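Local coordinates for protein alpha,alpha-trehalose-phosphate synthase (UDP-forming) (Burkholderia xenovorans, PDB 5V0T) that is a family 20 glycosyltransferase of the GT-B fold, modelled here with uridine-5'-diphosphate and 6-O-phosphono-alpha-D-glucopyranose bound, at residues D83-G88 and R117-L122; E113-V118 and R180-A185; K257-M262 and L359-R364; Q301-S306 and F339-W344. All blocks are in the same frame, centred on the assembly; numbering follows the deposited sequence.

Contact 1. Residues D83-G88 and R117-L122; sequences DQYYRG and RVNAWL. With G6P (6-O-phosphono-alpha-D-glucopyranose), chain J.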
# COMPACT_ATOMS: atom_id res chain seq x y z
N ASP A 83 10.93 17.78 -6.92
CA ASP A 83 11.92 16.96 -7.61
C ASP A 83 12.89 16.29 -6.64
O ASP A 83 13.25 15.12 -6.83
CB ASP A 83 12.69 17.82 -8.62
CG ASP A 83 11.89 18.11 -9.88
OD1 ASP A 83 10.99 17.31 -10.22
OD2 ASP A 83 12.17 19.13 -10.54
N GLN A 84 13.31 16.99 -5.59
CA GLN A 84 14.36 16.44 -4.73
C GLN A 84 13.78 15.51 -3.67
O GLN A 84 14.32 14.43 -3.42
CB GLN A 84 15.15 17.56 -4.04
CG GLN A 84 15.96 18.41 -5.00
CD GLN A 84 16.59 19.64 -4.34
OE1 GLN A 84 16.53 19.82 -3.12
NE2 GLN A 84 17.18 20.50 -5.15
N TYR A 85 12.68 15.92 -3.05
CA TYR A 85 12.13 15.22 -1.90
C TYR A 85 11.23 14.06 -2.32
O TYR A 85 11.33 12.95 -1.77
CB TYR A 85 11.37 16.22 -1.03
CG TYR A 85 10.14 15.73 -0.29
CD1 TYR A 85 10.26 15.16 0.97
CD2 TYR A 85 8.86 15.92 -0.81
CE1 TYR A 85 9.14 14.74 1.68
CE2 TYR A 85 7.72 15.51 -0.11
CZ TYR A 85 7.89 14.93 1.14
OH TYR A 85 6.81 14.51 1.87
N TYR A 86 10.37 14.28 -3.31
CA TYR A 86 9.37 13.28 -3.67
C TYR A 86 9.82 12.42 -4.85
O TYR A 86 9.97 11.20 -4.69
CB TYR A 86 8.04 13.99 -3.96
CG TYR A 86 6.93 13.10 -4.51
CD1 TYR A 86 6.12 12.36 -3.66
CD2 TYR A 86 6.70 13.03 -5.88
CE1 TYR A 86 5.09 11.55 -4.17
CE2 TYR A 86 5.68 12.23 -6.39
CZ TYR A 86 4.88 11.50 -5.54
OH TYR A 86 3.87 10.71 -6.07
N ARG A 87 10.03 13.02 -6.02
CA ARG A 87 10.53 12.24 -7.15
C ARG A 87 11.94 11.72 -6.89
O ARG A 87 12.31 10.65 -7.39
CB ARG A 87 10.55 13.08 -8.43
CG ARG A 87 9.19 13.33 -9.06
CD ARG A 87 9.31 14.12 -10.36
NE ARG A 87 9.99 13.37 -11.41
CZ ARG A 87 11.17 13.70 -11.92
NH1 ARG A 87 11.80 14.77 -11.47
NH2 ARG A 87 11.71 12.95 -12.88
N GLY A 88 12.73 12.46 -6.11
CA GLY A 88 14.12 12.12 -5.88
C GLY A 88 14.29 11.10 -4.78
O GLY A 88 14.17 9.89 -5.03
N ARG A 117 15.57 18.82 3.91
CA ARG A 117 15.12 20.21 4.00
C ARG A 117 13.60 20.32 3.91
O ARG A 117 12.99 21.10 4.64
CB ARG A 117 15.80 21.04 2.89
CG ARG A 117 15.40 22.52 2.87
CD ARG A 117 15.94 23.26 1.63
NE ARG A 117 15.24 22.81 0.43
CZ ARG A 117 15.81 22.09 -0.53
NH1 ARG A 117 17.09 21.75 -0.45
NH2 ARG A 117 15.09 21.72 -1.59
N VAL A 118 12.97 19.55 3.01
CA VAL A 118 11.52 19.64 2.86
C VAL A 118 10.82 19.12 4.11
O VAL A 118 9.82 19.69 4.55
CB VAL A 118 11.08 18.89 1.58
CG1 VAL A 118 9.56 18.71 1.53
CG2 VAL A 118 11.59 19.64 0.37
N ASN A 119 11.34 18.05 4.72
CA ASN A 119 10.80 17.60 5.99
C ASN A 119 10.82 18.71 7.03
O ASN A 119 9.84 18.90 7.77
CB ASN A 119 11.58 16.38 6.50
CG ASN A 119 10.91 15.08 6.13
OD1 ASN A 119 10.16 14.52 6.92
ND2 ASN A 119 11.18 14.60 4.92
N ALA A 120 11.92 19.45 7.12
CA ALA A 120 11.98 20.52 8.09
C ALA A 120 11.01 21.65 7.74
O ALA A 120 10.38 22.24 8.63
CB ALA A 120 13.42 21.04 8.20
N TRP A 121 10.89 21.97 6.45
CA TRP A 121 9.97 23.03 6.02
C TRP A 121 8.51 22.65 6.30
O TRP A 121 7.72 23.48 6.76
CB TRP A 121 10.18 23.31 4.53
CG TRP A 121 9.20 24.28 3.94
CD1 TRP A 121 9.19 25.63 4.09
CD2 TRP A 121 8.08 23.97 3.10
NE1 TRP A 121 8.14 26.19 3.40
CE2 TRP A 121 7.44 25.19 2.78
CE3 TRP A 121 7.56 22.78 2.57
CZ2 TRP A 121 6.30 25.26 1.97
CZ3 TRP A 121 6.43 22.84 1.77
CH2 TRP A 121 5.82 24.07 1.47
N LEU A 122 8.15 21.40 6.02
CA LEU A 122 6.81 20.92 6.31
C LEU A 122 6.54 20.92 7.81
O LEU A 122 5.45 21.32 8.25
CB LEU A 122 6.62 19.51 5.74
CG LEU A 122 6.38 19.33 4.24
CD1 LEU A 122 6.39 17.85 3.88
CD2 LEU A 122 5.06 19.97 3.80
C1 G6P J . 1.64 3.60 -1.46
C2 G6P J . 2.43 4.42 -0.46
C3 G6P J . 1.69 5.71 -0.12
C4 G6P J . 1.39 6.48 -1.41
C5 G6P J . 0.62 5.57 -2.37
C6 G6P J . 0.27 6.32 -3.66
O1 G6P J . 0.40 3.27 -0.85
O2 G6P J . 2.66 3.63 0.72
O3 G6P J . 2.55 6.50 0.72
O4 G6P J . 0.59 7.64 -1.12
O5 G6P J . 1.39 4.38 -2.64
O6 G6P J . 1.47 6.86 -4.25
P G6P J . 1.58 8.44 -4.52
O1P G6P J . 0.65 8.74 -5.68
O2P G6P J . 3.04 8.66 -4.81
O3P G6P J . 1.11 9.09 -3.24

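Contact 2. Residues E113-V118 and R180-A185; sequences EGYWRV and RELVEA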
# COMPACT_ATOMS: atom_id res chain seq x y z
N GLU A 113 19.64 15.82 0.57
CA GLU A 113 19.61 17.06 1.34
C GLU A 113 18.28 17.78 1.21
O GLU A 113 17.75 18.32 2.19
CB GLU A 113 20.75 17.98 0.91
CG GLU A 113 22.11 17.52 1.33
CD GLU A 113 23.21 18.36 0.71
OE1 GLU A 113 24.36 17.89 0.69
OE2 GLU A 113 22.91 19.49 0.25
N GLY A 114 17.72 17.82 -0.01
CA GLY A 114 16.42 18.44 -0.19
C GLY A 114 15.30 17.68 0.51
O GLY A 114 14.39 18.29 1.09
N TYR A 115 15.35 16.35 0.47
CA TYR A 115 14.46 15.52 1.27
C TYR A 115 14.48 15.93 2.73
O TYR A 115 13.42 16.11 3.36
CB TYR A 115 14.89 14.06 1.11
CG TYR A 115 14.22 13.03 2.00
CD1 TYR A 115 13.02 12.44 1.63
CD2 TYR A 115 14.83 12.60 3.19
CE1 TYR A 115 12.42 11.45 2.42
CE2 TYR A 115 14.23 11.62 3.98
CZ TYR A 115 13.03 11.05 3.59
OH TYR A 115 12.43 10.06 4.36
N TRP A 116 15.68 16.08 3.30
CA TRP A 116 15.81 16.53 4.68
C TRP A 116 15.27 17.94 4.86
O TRP A 116 14.60 18.24 5.86
CB TRP A 116 17.28 16.48 5.11
CG TRP A 116 17.45 15.98 6.51
CD1 TRP A 116 17.63 16.73 7.64
CD2 TRP A 116 17.42 14.62 6.92
NE1 TRP A 116 17.73 15.90 8.74
CE2 TRP A 116 17.60 14.60 8.32
CE3 TRP A 116 17.26 13.41 6.24
CZ2 TRP A 116 17.64 13.42 9.05
CZ3 TRP A 116 17.30 12.23 6.96
CH2 TRP A 116 17.49 12.25 8.35
N ARG A 117 15.57 18.82 3.91
CA ARG A 117 15.12 20.21 4.00
C ARG A 117 13.60 20.32 3.91
O ARG A 117 12.99 21.10 4.64
CB ARG A 117 15.80 21.04 2.89
CG ARG A 117 15.40 22.52 2.87
CD ARG A 117 15.94 23.26 1.63
NE ARG A 117 15.24 22.81 0.43
CZ ARG A 117 15.81 22.09 -0.53
NH1 ARG A 117 17.09 21.75 -0.45
NH2 ARG A 117 15.09 21.72 -1.59
N VAL A 118 12.97 19.55 3.01
CA VAL A 118 11.52 19.64 2.86
C VAL A 118 10.82 19.12 4.11
O VAL A 118 9.82 19.69 4.55
CB VAL A 118 11.08 18.89 1.58
CG1 VAL A 118 9.56 18.71 1.53
CG2 VAL A 118 11.59 19.64 0.37
N ARG A 180 22.12 5.10 8.01
CA ARG A 180 22.31 5.37 9.43
C ARG A 180 21.58 6.63 9.86
O ARG A 180 20.97 6.67 10.94
CB ARG A 180 23.80 5.46 9.77
CG ARG A 180 24.08 5.75 11.25
CD ARG A 180 25.57 5.73 11.55
NE ARG A 180 25.85 6.05 12.95
CZ ARG A 180 25.98 5.14 13.92
NH1 ARG A 180 26.24 5.53 15.16
NH2 ARG A 180 25.85 3.85 13.65
N GLU A 181 21.63 7.68 9.04
CA GLU A 181 20.92 8.92 9.35
C GLU A 181 19.41 8.69 9.35
O GLU A 181 18.68 9.28 10.16
CB GLU A 181 21.30 10.02 8.36
CG GLU A 181 22.72 10.56 8.49
CD GLU A 181 23.81 9.57 8.07
OE1 GLU A 181 23.55 8.64 7.26
OE2 GLU A 181 24.96 9.73 8.56
N LEU A 182 18.93 7.86 8.43
CA LEU A 182 17.50 7.55 8.39
C LEU A 182 17.07 6.82 9.65
O LEU A 182 16.05 7.16 10.26
CB LEU A 182 17.18 6.70 7.15
CG LEU A 182 17.19 7.43 5.80
CD1 LEU A 182 17.15 6.43 4.65
CD2 LEU A 182 16.00 8.37 5.74
N VAL A 183 17.81 5.78 10.05
CA VAL A 183 17.37 5.02 11.21
C VAL A 183 17.51 5.84 12.48
O VAL A 183 16.68 5.76 13.39
CB VAL A 183 18.14 3.68 11.31
CG1 VAL A 183 17.74 2.94 12.58
CG2 VAL A 183 17.84 2.81 10.08
N GLU A 184 18.56 6.66 12.58
CA GLU A 184 18.67 7.52 13.75
C GLU A 184 17.48 8.48 13.82
O GLU A 184 16.90 8.68 14.90
CB GLU A 184 19.99 8.30 13.72
CG GLU A 184 20.11 9.26 14.88
CD GLU A 184 21.49 9.91 14.97
OE1 GLU A 184 21.84 10.38 16.07
OE2 GLU A 184 22.20 9.95 13.94
N ALA A 185 17.08 9.05 12.68
CA ALA A 185 15.91 9.92 12.65
C ALA A 185 14.65 9.18 13.10
O ALA A 185 13.82 9.74 13.82
CB ALA A 185 15.72 10.49 11.24

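Contact 3. Residues K257-M262 and L359-R364; sequences KPVRTM and LAALFR. With UDP (uridine-5'-diphosphate), chain I.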
# COMPACT_ATOMS: atom_id res chain seq x y z
N LYS A 257 -24.21 -0.30 -13.92
CA LYS A 257 -23.75 -0.39 -15.30
C LYS A 257 -22.41 -1.09 -15.45
O LYS A 257 -22.28 -1.95 -16.34
CB LYS A 257 -23.72 1.01 -15.93
N PRO A 258 -21.37 -0.78 -14.65
CA PRO A 258 -20.10 -1.52 -14.83
C PRO A 258 -20.25 -3.02 -14.68
O PRO A 258 -19.69 -3.77 -15.49
CB PRO A 258 -19.20 -0.92 -13.74
CG PRO A 258 -19.79 0.45 -13.47
CD PRO A 258 -21.26 0.24 -13.59
N VAL A 259 -20.99 -3.49 -13.68
CA VAL A 259 -21.17 -4.93 -13.51
C VAL A 259 -21.99 -5.50 -14.66
O VAL A 259 -21.65 -6.55 -15.22
CB VAL A 259 -21.80 -5.24 -12.14
CG1 VAL A 259 -22.29 -6.69 -12.09
CG2 VAL A 259 -20.80 -4.95 -11.02
N ARG A 260 -23.05 -4.80 -15.06
CA ARG A 260 -23.90 -5.29 -16.14
C ARG A 260 -23.14 -5.37 -17.46
O ARG A 260 -23.27 -6.35 -18.20
CB ARG A 260 -25.15 -4.41 -16.29
CG ARG A 260 -26.20 -4.63 -15.21
CD ARG A 260 -27.52 -3.89 -15.49
NE ARG A 260 -27.38 -2.43 -15.41
CZ ARG A 260 -27.15 -1.64 -16.45
NH1 ARG A 260 -27.02 -2.15 -17.67
NH2 ARG A 260 -27.03 -0.32 -16.27
N THR A 261 -22.32 -4.36 -17.78
CA THR A 261 -21.58 -4.41 -19.04
C THR A 261 -20.45 -5.43 -18.97
O THR A 261 -20.15 -6.10 -19.97
CB THR A 261 -21.06 -3.03 -19.45
OG1 THR A 261 -19.99 -2.62 -18.59
CG2 THR A 261 -22.18 -2.00 -19.40
N MET A 262 -19.79 -5.56 -17.81
CA MET A 262 -18.78 -6.60 -17.64
C MET A 262 -19.36 -7.99 -17.88
O MET A 262 -18.77 -8.82 -18.59
CB MET A 262 -18.17 -6.52 -16.23
CG MET A 262 -16.90 -7.36 -16.04
SD MET A 262 -15.45 -6.63 -16.85
CE MET A 262 -15.22 -7.76 -18.22
N LEU A 359 -14.86 -0.62 -8.19
CA LEU A 359 -13.96 -1.77 -8.05
C LEU A 359 -14.55 -2.83 -7.12
O LEU A 359 -14.44 -4.03 -7.38
CB LEU A 359 -12.59 -1.33 -7.53
CG LEU A 359 -11.74 -0.43 -8.43
CD1 LEU A 359 -10.46 -0.04 -7.71
CD2 LEU A 359 -11.44 -1.10 -9.77
N ALA A 360 -15.17 -2.40 -6.02
CA ALA A 360 -15.80 -3.34 -5.10
C ALA A 360 -16.90 -4.12 -5.79
O ALA A 360 -17.00 -5.34 -5.62
CB ALA A 360 -16.34 -2.59 -3.88
N ALA A 361 -17.76 -3.44 -6.56
CA ALA A 361 -18.83 -4.12 -7.28
C ALA A 361 -18.26 -5.15 -8.26
O ALA A 361 -18.79 -6.26 -8.37
CB ALA A 361 -19.71 -3.11 -8.02
N LEU A 362 -17.17 -4.80 -8.95
CA LEU A 362 -16.56 -5.71 -9.92
C LEU A 362 -15.85 -6.87 -9.22
O LEU A 362 -15.90 -8.01 -9.70
CB LEU A 362 -15.58 -4.96 -10.82
CG LEU A 362 -16.22 -3.93 -11.76
CD1 LEU A 362 -15.17 -3.11 -12.46
CD2 LEU A 362 -17.11 -4.63 -12.77
N PHE A 363 -15.19 -6.60 -8.10
CA PHE A 363 -14.55 -7.68 -7.34
C PHE A 363 -15.54 -8.81 -7.07
O PHE A 363 -15.19 -9.99 -7.17
CB PHE A 363 -14.01 -7.15 -6.00
CG PHE A 363 -12.70 -6.38 -6.09
CD1 PHE A 363 -11.79 -6.63 -7.09
CD2 PHE A 363 -12.39 -5.42 -5.12
CE1 PHE A 363 -10.58 -5.92 -7.14
CE2 PHE A 363 -11.19 -4.70 -5.17
CZ PHE A 363 -10.28 -4.95 -6.18
N ARG A 364 -16.78 -8.46 -6.73
CA ARG A 364 -17.81 -9.44 -6.39
C ARG A 364 -18.18 -10.33 -7.58
O ARG A 364 -18.70 -11.43 -7.37
CB ARG A 364 -19.05 -8.71 -5.86
CG ARG A 364 -20.17 -9.57 -5.23
CD ARG A 364 -21.20 -8.65 -4.56
NE ARG A 364 -22.27 -9.34 -3.82
CZ ARG A 364 -22.26 -9.55 -2.50
NH1 ARG A 364 -21.22 -9.15 -1.76
NH2 ARG A 364 -23.28 -10.16 -1.92
N1 UDP I . -7.75 2.02 -5.80
C2 UDP I . -8.73 2.90 -6.22
N3 UDP I . -8.83 3.07 -7.57
C4 UDP I . -8.06 2.44 -8.54
C5 UDP I . -7.07 1.53 -8.03
C6 UDP I . -6.96 1.34 -6.70
O2 UDP I . -9.45 3.51 -5.45
O4 UDP I . -8.28 2.69 -9.73
C1' UDP I . -7.61 1.80 -4.36
C2' UDP I . -7.87 0.36 -3.93
O2' UDP I . -9.26 0.15 -3.74
C3' UDP I . -7.08 0.29 -2.62
C4' UDP I . -5.88 1.20 -2.92
O4' UDP I . -6.28 2.07 -3.99
O3' UDP I . -7.80 0.81 -1.51
C5' UDP I . -4.61 0.49 -3.30
O5' UDP I . -3.96 0.08 -2.07
PA UDP I . -2.98 -1.16 -2.03
O1A UDP I . -3.58 -2.35 -2.75
O2A UDP I . -2.63 -1.38 -0.61
O3A UDP I . -1.72 -0.73 -2.87
PB UDP I . -0.89 0.61 -3.04
O1B UDP I . -1.00 1.29 -1.67
O2B UDP I . 0.55 0.10 -3.25
O3B UDP I . -1.40 1.43 -4.16

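Contact 4. Residues Q301-S306 and F339-W344; sequences QRNKVS and FAELDW. With EDO (1,2-ethanediol), chain K.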
# COMPACT_ATOMS: atom_id res chain seq x y z
N GLN A 301 -9.06 -23.86 -20.99
CA GLN A 301 -9.27 -22.51 -20.48
C GLN A 301 -9.38 -21.46 -21.58
O GLN A 301 -9.90 -20.37 -21.33
CB GLN A 301 -8.13 -22.11 -19.53
CG GLN A 301 -8.13 -22.82 -18.18
CD GLN A 301 -9.35 -22.52 -17.32
OE1 GLN A 301 -10.08 -21.55 -17.56
NE2 GLN A 301 -9.59 -23.35 -16.32
N ARG A 302 -8.91 -21.77 -22.79
CA ARG A 302 -8.93 -20.78 -23.87
C ARG A 302 -10.37 -20.46 -24.25
O ARG A 302 -11.22 -21.35 -24.34
CB ARG A 302 -8.15 -21.30 -25.07
CG ARG A 302 -6.64 -21.47 -24.75
CD ARG A 302 -5.92 -22.20 -25.87
NE ARG A 302 -4.65 -22.73 -25.41
CZ ARG A 302 -3.82 -23.47 -26.14
NH1 ARG A 302 -4.14 -23.77 -27.40
NH2 ARG A 302 -2.69 -23.91 -25.62
N ASN A 303 -10.65 -19.17 -24.43
CA ASN A 303 -11.98 -18.62 -24.71
C ASN A 303 -12.98 -18.89 -23.58
O ASN A 303 -14.17 -18.64 -23.75
CB ASN A 303 -12.54 -19.15 -26.05
CG ASN A 303 -13.26 -18.06 -26.85
OD1 ASN A 303 -13.71 -17.07 -26.29
ND2 ASN A 303 -13.37 -18.26 -28.17
N LYS A 304 -12.52 -19.37 -22.42
CA LYS A 304 -13.40 -19.61 -21.28
C LYS A 304 -13.07 -18.74 -20.07
O LYS A 304 -13.73 -18.86 -19.04
CB LYS A 304 -13.35 -21.09 -20.87
CG LYS A 304 -13.69 -22.04 -22.01
CD LYS A 304 -14.97 -21.61 -22.70
CE LYS A 304 -15.50 -22.68 -23.65
NZ LYS A 304 -16.19 -23.78 -22.93
N VAL A 305 -12.06 -17.88 -20.17
CA VAL A 305 -11.68 -17.00 -19.07
C VAL A 305 -11.04 -15.77 -19.68
O VAL A 305 -10.46 -15.83 -20.77
CB VAL A 305 -10.71 -17.72 -18.08
CG1 VAL A 305 -9.45 -18.19 -18.80
CG2 VAL A 305 -10.35 -16.82 -16.88
N SER A 306 -11.19 -14.63 -19.01
CA SER A 306 -10.48 -13.41 -19.37
C SER A 306 -9.90 -12.79 -18.11
O SER A 306 -10.40 -13.00 -17.00
CB SER A 306 -11.39 -12.40 -20.08
OG SER A 306 -11.53 -12.72 -21.44
N PHE A 339 -3.03 -15.78 -28.30
CA PHE A 339 -4.17 -16.58 -27.89
C PHE A 339 -5.53 -16.02 -28.27
O PHE A 339 -6.52 -16.74 -28.18
CB PHE A 339 -4.11 -16.81 -26.37
CG PHE A 339 -3.00 -17.74 -25.96
CD1 PHE A 339 -3.15 -19.12 -26.11
CD2 PHE A 339 -1.81 -17.25 -25.48
CE1 PHE A 339 -2.14 -19.98 -25.76
CE2 PHE A 339 -0.77 -18.12 -25.12
CZ PHE A 339 -0.94 -19.48 -25.26
N ALA A 340 -5.61 -14.76 -28.71
CA ALA A 340 -6.90 -14.17 -29.05
C ALA A 340 -7.61 -14.91 -30.17
O ALA A 340 -6.99 -15.58 -31.01
CB ALA A 340 -6.72 -12.70 -29.45
N GLU A 341 -8.93 -14.80 -30.17
CA GLU A 341 -9.79 -15.24 -31.26
C GLU A 341 -10.64 -14.05 -31.66
O GLU A 341 -10.63 -13.01 -30.98
CB GLU A 341 -10.65 -16.45 -30.84
CG GLU A 341 -9.82 -17.61 -30.28
CD GLU A 341 -9.11 -18.42 -31.37
OE1 GLU A 341 -8.38 -19.37 -31.02
OE2 GLU A 341 -9.28 -18.10 -32.57
N LEU A 342 -11.36 -14.17 -32.77
CA LEU A 342 -12.20 -13.07 -33.24
C LEU A 342 -13.17 -12.58 -32.18
O LEU A 342 -13.57 -11.41 -32.21
CB LEU A 342 -12.99 -13.48 -34.48
CG LEU A 342 -12.20 -13.85 -35.73
CD1 LEU A 342 -13.13 -14.30 -36.80
CD2 LEU A 342 -11.38 -12.64 -36.21
N ASP A 343 -13.54 -13.43 -31.22
CA ASP A 343 -14.49 -13.04 -30.18
C ASP A 343 -13.89 -13.11 -28.78
O ASP A 343 -14.64 -13.13 -27.81
CB ASP A 343 -15.74 -13.92 -30.25
CG ASP A 343 -15.45 -15.39 -29.95
OD1 ASP A 343 -14.26 -15.78 -29.89
OD2 ASP A 343 -16.41 -16.15 -29.75
N TRP A 344 -12.57 -13.12 -28.65
CA TRP A 344 -11.96 -13.31 -27.34
C TRP A 344 -10.69 -12.49 -27.25
O TRP A 344 -9.76 -12.70 -28.03
CB TRP A 344 -11.64 -14.78 -27.07
CG TRP A 344 -11.07 -15.03 -25.70
CD1 TRP A 344 -11.50 -14.49 -24.51
CD2 TRP A 344 -9.94 -15.85 -25.37
NE1 TRP A 344 -10.73 -14.96 -23.47
CE2 TRP A 344 -9.76 -15.79 -23.97
CE3 TRP A 344 -9.08 -16.66 -26.13
CZ2 TRP A 344 -8.75 -16.49 -23.32
CZ3 TRP A 344 -8.08 -17.36 -25.47
CH2 TRP A 344 -7.93 -17.27 -24.09
C1 EDO K . -14.01 -10.72 -22.85
O1 EDO K . -14.17 -12.12 -22.58
C2 EDO K . -12.88 -10.54 -23.86
O2 EDO K . -13.34 -10.90 -25.18

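Contact 1. Residues D83-G88 and R117-L122
Val-118 holds one methyl, CG1, almost over the centre of the Tyr-85 ring. Val-118 CG1 lies 3.6 Å from the Tyr-85 ring centroid and 14° off the ring normal. This is a CH-pi contact on the ring face. With CG1 anti to the backbone N (chi1 169°), that branch lies over the ring and CG2 turns to Tyr-85 CB. Val-118 CG2 meets Tyr-85 CB at 3.7 Å. At the ring edge, Asn-119 ND2 comes within 3.8 Å of Tyr-85 CE1, but it bonds to His-142 O and Tyr-115 O. Leu-122 CD1 comes obliquely to the ring, 3.9 Å from Tyr-85 OH. That hydroxyl is hydrogen-bonded to Asn-17 OD1.

A polar pair borders this apolar patch. Arg-117 NH2 gives a fairly straight hydrogen bond of 2.8 Å to Gln-84 OE1. The oxygen lies in the guanidinium plane, but the donor stands well above the carbonyl plane. NH1 adds a weak second bond to the same oxygen. Arg-117 also forms a salt bridge with Asp-81.

Tyr-86 serves the ligand pocket. Tyr-86 OH donates to O2P of 6-O-phosphono-alpha-D-glucopyranose at 2.5 Å. Helix 79-98 widens to a pi-type turn over residues 83-88.

The axes of segments 83-88 and 117-122 are 106° apart; they lie on helices 79-98 and 109-126. Strand 70-78 packs against both: Leu-77 touches Tyr-85 and Val-118, and Ile-75 touches Leu-122.

Contact 2. Residues E113-V118 and R180-A185
Trp-116 reaches across to helix 179-186 and meets Glu-181, Leu-182 and Ala-185 with the far end of its indole. Its CB does not point straight at that helix. The torsions (chi1 -140°, chi2 -98°) carry the ring across, with the six-membered ring leading. Trp-116 CZ3 reaches the other helix at Leu-182 CD2, 4.3 Å away and near the plane of the ring. On the other side of the tip, Trp-116 CZ2 is 4.1 Å from Ala-185 CB. CH2, at the very end, touches most. Trp-116 CH2 lies 3.8 Å from Ala-185 CB and 3.7 Å from Glu-181 O. The carbonyl oxygen comes to the ring edge, while Ala-185 CB approaches obliquely. The backbone oxygen of Glu-181 already accepts the helical bond from Ala-185 N. The indole also meets the ring of Phe-112.

Tyr-115 adds a second, smaller contact. Tyr-115 CE2 is 4.1 Å from Leu-182 CD2, so this one methyl touches both aromatic rings. The Tyr-115 hydroxyl is hydrogen-bonded to Tyr-141 O. No hydrogen bond links the two segments. The contact is mainly van der Waals packing.

The segment axes are nearly parallel, 16° apart, but 13.1 Å from each other, so long side chains must bridge them. Pro-145 touches both Tyr-115 and Trp-116. Helix 146-152 lies against the contact, with Gln-148 on Trp-116 and Ala-185. Ser-90 and Leu-94 of helix 79-98 also pack on Tyr-115. The two helices lead into strands 135-139 and 191-194 of the larger sheet.

Contact 3. Residues K257-M262 and L359-R364
Leu-362 and Val-259 bury the most surface here, followed by Ala-361. Leu-362 works with one methyl, CD2. This methyl touches three residues of the other helix. Leu-362 CD2 lies 3.8 Å from Pro-258 O. Leu-362 CD2 is also 4.1 Å from Met-262 CB, and it meets Val-259 CG2. The leucine CG is anti to its carbonyl carbon (chi1 -67°), which brings the branch over to the other helix.

Val-259 replies with its CG2. Val-259 CG2 lies 3.7 Å from Ala-361 CB and also touches Ala-361 O. Ala-361 has only a CB, and Val-259 CG2 reaches past it to the carbonyl oxygen. The two segment axes approach to 9.3 Å and cross at -36°.

The contact joins helices 257-266 and 356-363, which pack near strands 270-275 and 305-310 of the six-stranded parallel sheet. Met-273 touches Leu-362, and Leu-308 touches Met-262. Leu-359 takes no part in the helix pairing. Leu-359 CD1 lies 3.5 Å from N3 of uridine-5'-diphosphate, so helix 356-363 also lines that pocket.

No hydrogen bond or salt bridge crosses between the segments. The carbonyl of Pro-258 already takes the helical bond from Met-262 N. The fit therefore rests on methyl and methylene groups and on the backbone, so the pairing probably depends on shape more than on polar bonds.

Contact 4. Residues Q301-S306 and F339-W344
Trp-344 lays one face of its indole against the backbone of Arg-302 and Asn-303. Asn-303 CA sits 3.7 Å from the centroid of the Trp-344 five-membered ring, 18° off its normal, as a CH-pi contact. The Asn-303 amide runs past the ring, its plane turned only 23° from it, and Asn-303 OD1 lies 3.2 Å from Trp-344 CB. Asn-303 ND2 donates to Asp-343 OD1 at 3.1 Å, on the syn side of the carboxylate. At the indole edge, Trp-344 NE1 donates to Val-305 O at 2.8 Å and weakly to Ser-306 OG.

This is the far end of a beta-alpha-beta crossover. Strand 305-310 leads to helix 319-339, and a loop holding a type I turn, Glu-341 to Trp-344, returns to the parallel strand 347-350. Trp-344 ties that loop to the start of the first strand.

Phe-339, at the end of the helix, brings its edge under one face of the Arg-302 guanidinium. Phe-339 CE1 is 3.7 Å from Arg-302 NE, and the planes are 60° apart. NE is hydrogen-bonded to Leu-295 O. Ser-306 OG bonds to Thr-345 O and, at 2.9 Å, to O1 of a 1,2-ethanediol, probably a crystallisation additive.

Overall arrangement
The four contacts fall into two groups on opposite sides of the chain's centre. Contacts 1 and 2 share helix 109-126, and with it Arg-117 and Val-118. Their centres are 10 Å apart, and they belong with the large mixed sheet. Contacts 3 and 4 come later in the chain, with contact 4 nested inside the loop closed by contact 3. Their centres are 20 Å apart, and both lie by the six-stranded parallel sheet. Contacts 1 and 3 are 39 Å apart between centres. This matches the two Rossmann-like domains of a GT-B protein. The two ligands lie between the groups, contact 1 meeting one and contact 3 the other, consistent with a pocket between the two domains.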